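Local coordinates for protein chloride intracellular channel Clic (Drosophila melanogaster, PDB 2YV7) that might insert into membranes to form a pH-dependent chloride channel and may influence sensitivity to ethanol, at residues N155-L158 with S159-T163; L201-L204 with W205-M208. One frame throughout, in Å; residues are numbered along the deposited sequence.

Interaction 1: residues N155-L158 with S159-T163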
# COMPACT_ATOMS: atom_id res chain seq x y z
N ASN A 155 -1.08 -14.83 -9.06
CA ASN A 155 -0.69 -16.08 -8.44
C ASN A 155 0.25 -16.92 -9.32
O ASN A 155 1.23 -17.50 -8.84
CB ASN A 155 -1.95 -16.91 -8.16
CG ASN A 155 -1.59 -18.30 -7.59
OD1 ASN A 155 -1.49 -19.33 -8.33
ND2 ASN A 155 -1.38 -18.34 -6.31
N ASP A 156 -0.10 -17.02 -10.59
CA ASP A 156 0.60 -17.91 -11.52
C ASP A 156 1.98 -17.34 -11.88
O ASP A 156 2.98 -18.10 -11.89
CB ASP A 156 -0.34 -18.19 -12.71
CG ASP A 156 -1.45 -19.16 -12.33
OD1 ASP A 156 -1.54 -19.62 -11.17
OD2 ASP A 156 -2.19 -19.48 -13.25
N HIS A 157 2.08 -16.02 -12.02
CA HIS A 157 3.44 -15.34 -11.98
C HIS A 157 4.32 -15.76 -10.76
O HIS A 157 5.43 -16.24 -10.93
CB HIS A 157 3.27 -13.81 -11.98
CG HIS A 157 4.57 -13.05 -11.91
ND1 HIS A 157 5.22 -12.75 -10.72
CD2 HIS A 157 5.32 -12.50 -12.89
CE1 HIS A 157 6.35 -12.11 -10.98
NE2 HIS A 157 6.42 -11.92 -12.29
N LEU A 158 3.81 -15.55 -9.54
CA LEU A 158 4.50 -15.90 -8.32
C LEU A 158 4.93 -17.39 -8.29
O LEU A 158 6.06 -17.73 -7.89
CB LEU A 158 3.62 -15.56 -7.14
CG LEU A 158 3.50 -14.04 -6.83
CD1 LEU A 158 2.39 -13.79 -5.90
CD2 LEU A 158 4.93 -13.48 -6.30
N SER A 159 4.01 -18.26 -8.69
CA SER A 159 4.24 -19.71 -8.73
C SER A 159 5.36 -20.00 -9.73
O SER A 159 6.27 -20.81 -9.42
CB SER A 159 2.89 -20.36 -9.12
OG SER A 159 2.97 -21.77 -9.22
N ALA A 160 5.34 -19.35 -10.90
CA ALA A 160 6.35 -19.61 -11.97
C ALA A 160 7.71 -19.10 -11.52
O ALA A 160 8.73 -19.77 -11.72
CB ALA A 160 5.98 -18.98 -13.25
N ARG A 161 7.72 -17.94 -10.86
CA ARG A 161 9.00 -17.33 -10.43
C ARG A 161 9.57 -18.01 -9.19
O ARG A 161 10.78 -18.06 -9.04
CB ARG A 161 8.87 -15.81 -10.28
CG ARG A 161 8.46 -15.03 -11.60
CD ARG A 161 9.68 -14.67 -12.48
NE ARG A 161 9.40 -13.70 -13.56
CZ ARG A 161 9.57 -12.38 -13.47
NH1 ARG A 161 9.99 -11.82 -12.34
NH2 ARG A 161 9.30 -11.59 -14.50
N ASN A 162 8.72 -18.55 -8.32
CA ASN A 162 9.12 -19.12 -7.04
C ASN A 162 10.15 -18.27 -6.30
O ASN A 162 11.15 -18.76 -5.82
CB ASN A 162 9.60 -20.57 -7.18
CG ASN A 162 9.37 -21.39 -5.91
OD1 ASN A 162 8.28 -21.36 -5.32
ND2 ASN A 162 10.39 -22.11 -5.48
N THR A 163 9.88 -16.97 -6.23
CA THR A 163 10.67 -16.04 -5.43
C THR A 163 9.73 -15.53 -4.35
O THR A 163 8.50 -15.72 -4.45
CB THR A 163 11.22 -14.92 -6.28
OG1 THR A 163 10.14 -14.29 -7.02
CG2 THR A 163 12.25 -15.48 -7.28
O HOH W 1 6.39 -17.40 -5.17
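His157 and Arg161, one helical turn apart, cross obliquely. The aliphatic CG of Arg161 lies over one face of the imidazole, nearer its rim than its middle, a CH-pi contact of 3.9 Å from Arg161 CG to the His157 ring centroid. Farther out along the arginine side chain the roles reverse: His157 NE2 sits above the centre of the guanidinium, 3.4 Å from Arg161 CZ, with the two planes inclined at 55°. A bend at chi2 (-87°) folds the arginine back over the ring, which is carried to that position by His157 CG lying anti to the backbone N of His157. The guanidinium close to NE2 would probably disfavour a protonated imidazole, although Arg161 NH2 is itself salt-bridged to Glu120. The His157 side chain also touches Val121 and Leu124 of helix 119-125.

This pair lies at the C-terminal end of helix 141-161, in the all-helical C-terminal domain of the GST fold. Here Arg161 N still makes the regular i to i+4 bond to His157 O, 2.9 Å, and Asn162 N reaches Leu158 O at 2.8 Å before the positive phi of Asn162 (43°) ends the helix. Leu158 O accepts a second bond, from a water that also donates to Thr163 O, each at 2.8 Å from the water oxygen, tying the last turn to the departing chain. Leu158 turns its buried side chain to Ala203 and Tyr207 of helix 202-212, whereas Ser159 sets its CB against the preceding turn, 3.3 Å from Asn155 O.

Interaction 2: residues L201-L204 with W205-M208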
# COMPACT_ATOMS: atom_id res chain seq x y z
N LEU A 201 -5.20 -20.49 -4.57
CA LEU A 201 -4.20 -19.56 -5.03
C LEU A 201 -3.00 -19.63 -4.10
O LEU A 201 -2.66 -18.66 -3.42
CB LEU A 201 -4.76 -18.14 -5.19
CG LEU A 201 -5.91 -17.99 -6.21
CD1 LEU A 201 -6.32 -16.51 -6.51
CD2 LEU A 201 -5.60 -18.78 -7.57
N THR A 202 -2.35 -20.79 -4.08
CA THR A 202 -1.29 -21.06 -3.10
C THR A 202 -0.14 -20.05 -3.09
O THR A 202 0.29 -19.65 -2.00
CB THR A 202 -0.77 -22.52 -3.24
OG1 THR A 202 -1.88 -23.40 -3.05
CG2 THR A 202 0.20 -22.86 -2.11
N ALA A 203 0.33 -19.64 -4.25
CA ALA A 203 1.54 -18.74 -4.32
C ALA A 203 1.17 -17.33 -3.82
O ALA A 203 1.98 -16.62 -3.16
CB ALA A 203 2.08 -18.69 -5.68
N LEU A 204 -0.05 -16.93 -4.14
CA LEU A 204 -0.60 -15.64 -3.67
C LEU A 204 -0.78 -15.63 -2.15
O LEU A 204 -0.45 -14.65 -1.47
CB LEU A 204 -1.88 -15.30 -4.44
CG LEU A 204 -2.38 -13.84 -4.18
CD1 LEU A 204 -1.34 -12.76 -4.60
CD2 LEU A 204 -3.75 -13.60 -4.84
N TRP A 205 -1.28 -16.73 -1.59
CA TRP A 205 -1.50 -16.77 -0.14
C TRP A 205 -0.15 -16.78 0.54
O TRP A 205 0.04 -16.13 1.56
CB TRP A 205 -2.38 -17.99 0.22
CG TRP A 205 -3.81 -17.65 0.14
CD1 TRP A 205 -4.76 -18.21 -0.69
CD2 TRP A 205 -4.48 -16.64 0.92
NE1 TRP A 205 -5.97 -17.61 -0.45
CE2 TRP A 205 -5.84 -16.65 0.52
CE3 TRP A 205 -4.06 -15.74 1.93
CZ2 TRP A 205 -6.81 -15.81 1.08
CZ3 TRP A 205 -5.02 -14.85 2.50
CH2 TRP A 205 -6.39 -14.90 2.07
N ARG A 206 0.82 -17.44 -0.09
CA ARG A 206 2.20 -17.49 0.45
C ARG A 206 2.82 -16.07 0.39
O ARG A 206 3.49 -15.64 1.32
CB ARG A 206 3.00 -18.51 -0.32
CG ARG A 206 4.49 -18.64 0.10
CD ARG A 206 5.26 -19.80 -0.64
NE ARG A 206 4.81 -20.08 -2.02
CZ ARG A 206 4.16 -21.19 -2.40
NH1 ARG A 206 3.86 -22.15 -1.51
NH2 ARG A 206 3.79 -21.36 -3.68
N TYR A 207 2.55 -15.32 -0.68
CA TYR A 207 3.03 -13.95 -0.77
C TYR A 207 2.42 -13.09 0.38
O TYR A 207 3.13 -12.31 1.02
CB TYR A 207 2.58 -13.39 -2.15
CG TYR A 207 3.01 -11.99 -2.49
CD1 TYR A 207 4.32 -11.69 -2.89
CD2 TYR A 207 2.07 -10.97 -2.45
CE1 TYR A 207 4.71 -10.38 -3.26
CE2 TYR A 207 2.43 -9.63 -2.83
CZ TYR A 207 3.71 -9.36 -3.24
OH TYR A 207 3.97 -8.07 -3.60
N MET A 208 1.10 -13.22 0.61
CA MET A 208 0.45 -12.47 1.68
C MET A 208 0.97 -12.88 3.06
O MET A 208 1.18 -12.04 3.96
CB MET A 208 -1.08 -12.58 1.55
CG MET A 208 -1.56 -11.87 0.30
SD MET A 208 -3.34 -11.74 0.17
CE MET A 208 -3.76 -13.28 -0.60
O HOH W 2 4.71 -16.85 -3.09
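Residues 202-208 form the first two turns of helix 202-212, with Leu201 at the N-cap position and four successive i to i+4 bonds running from Trp205 N to Leu201 O, 3.0 Å, through to Met208 N and Leu204 O. This helix belongs to the helical C-terminal domain of the GST fold, and its residues divide between a buried side and a more exposed one.

On the buried side Leu204 and Met208 cross one turn apart. The methionine chain bends at chi3 (-87°), swinging its terminal methyl back toward the helix start, where Met208 CE meets Leu204 CG at 3.9 Å. The same methyl rests over one face of the Trp205 indole, displaced toward the rim, so it touches both the leucine and the aromatic ring. Trp205 CD1 in turn lies 3.5 Å from Leu201 O, and the indole is held in its rotation by a bond from NE1 to Pro198 O. The Tyr207 ring makes a light contact with Leu204, Tyr207 CD2 to Leu204 CD1 at 4.4 Å; it leads off to Leu178, Met179 and Leu182 of helix 173-193, and its hydroxyl bonds to Asp175.

The partly exposed side is covered by Arg206. Its chain leaves the helix extended, CG anti to the backbone N, then turns at chi3 (32°) and runs back along the first turn. There the guanidinium places one face above Thr202 O, while Arg206 NH1 approaches Thr202 CG2 at 3.8 Å and Arg206 NH2 lies 3.7 Å from Ala203 CB. A water donates to Ala203 O, 2.7 Å away, and accepts a weak, long bond of 3.4 Å from Arg206 NE.

Interaction 1 comes first along the chain, at the C-terminal end of helix 141-161, and interaction 2 follows at the start of helix 202-212; helix 173-193 lies between them in sequence. Their centres are about 9 Å apart, on the same side of the chain's centre, and the two helices touch directly: Asn155 packs on Leu201, Ala203 and Leu204. The end of one helix thus sits against the beginning of the other. Both contacts lie in the helical part of the GST fold; membrane insertion is thought to involve a conformational change of the N-terminal domain that exposes hydrophobic surfaces.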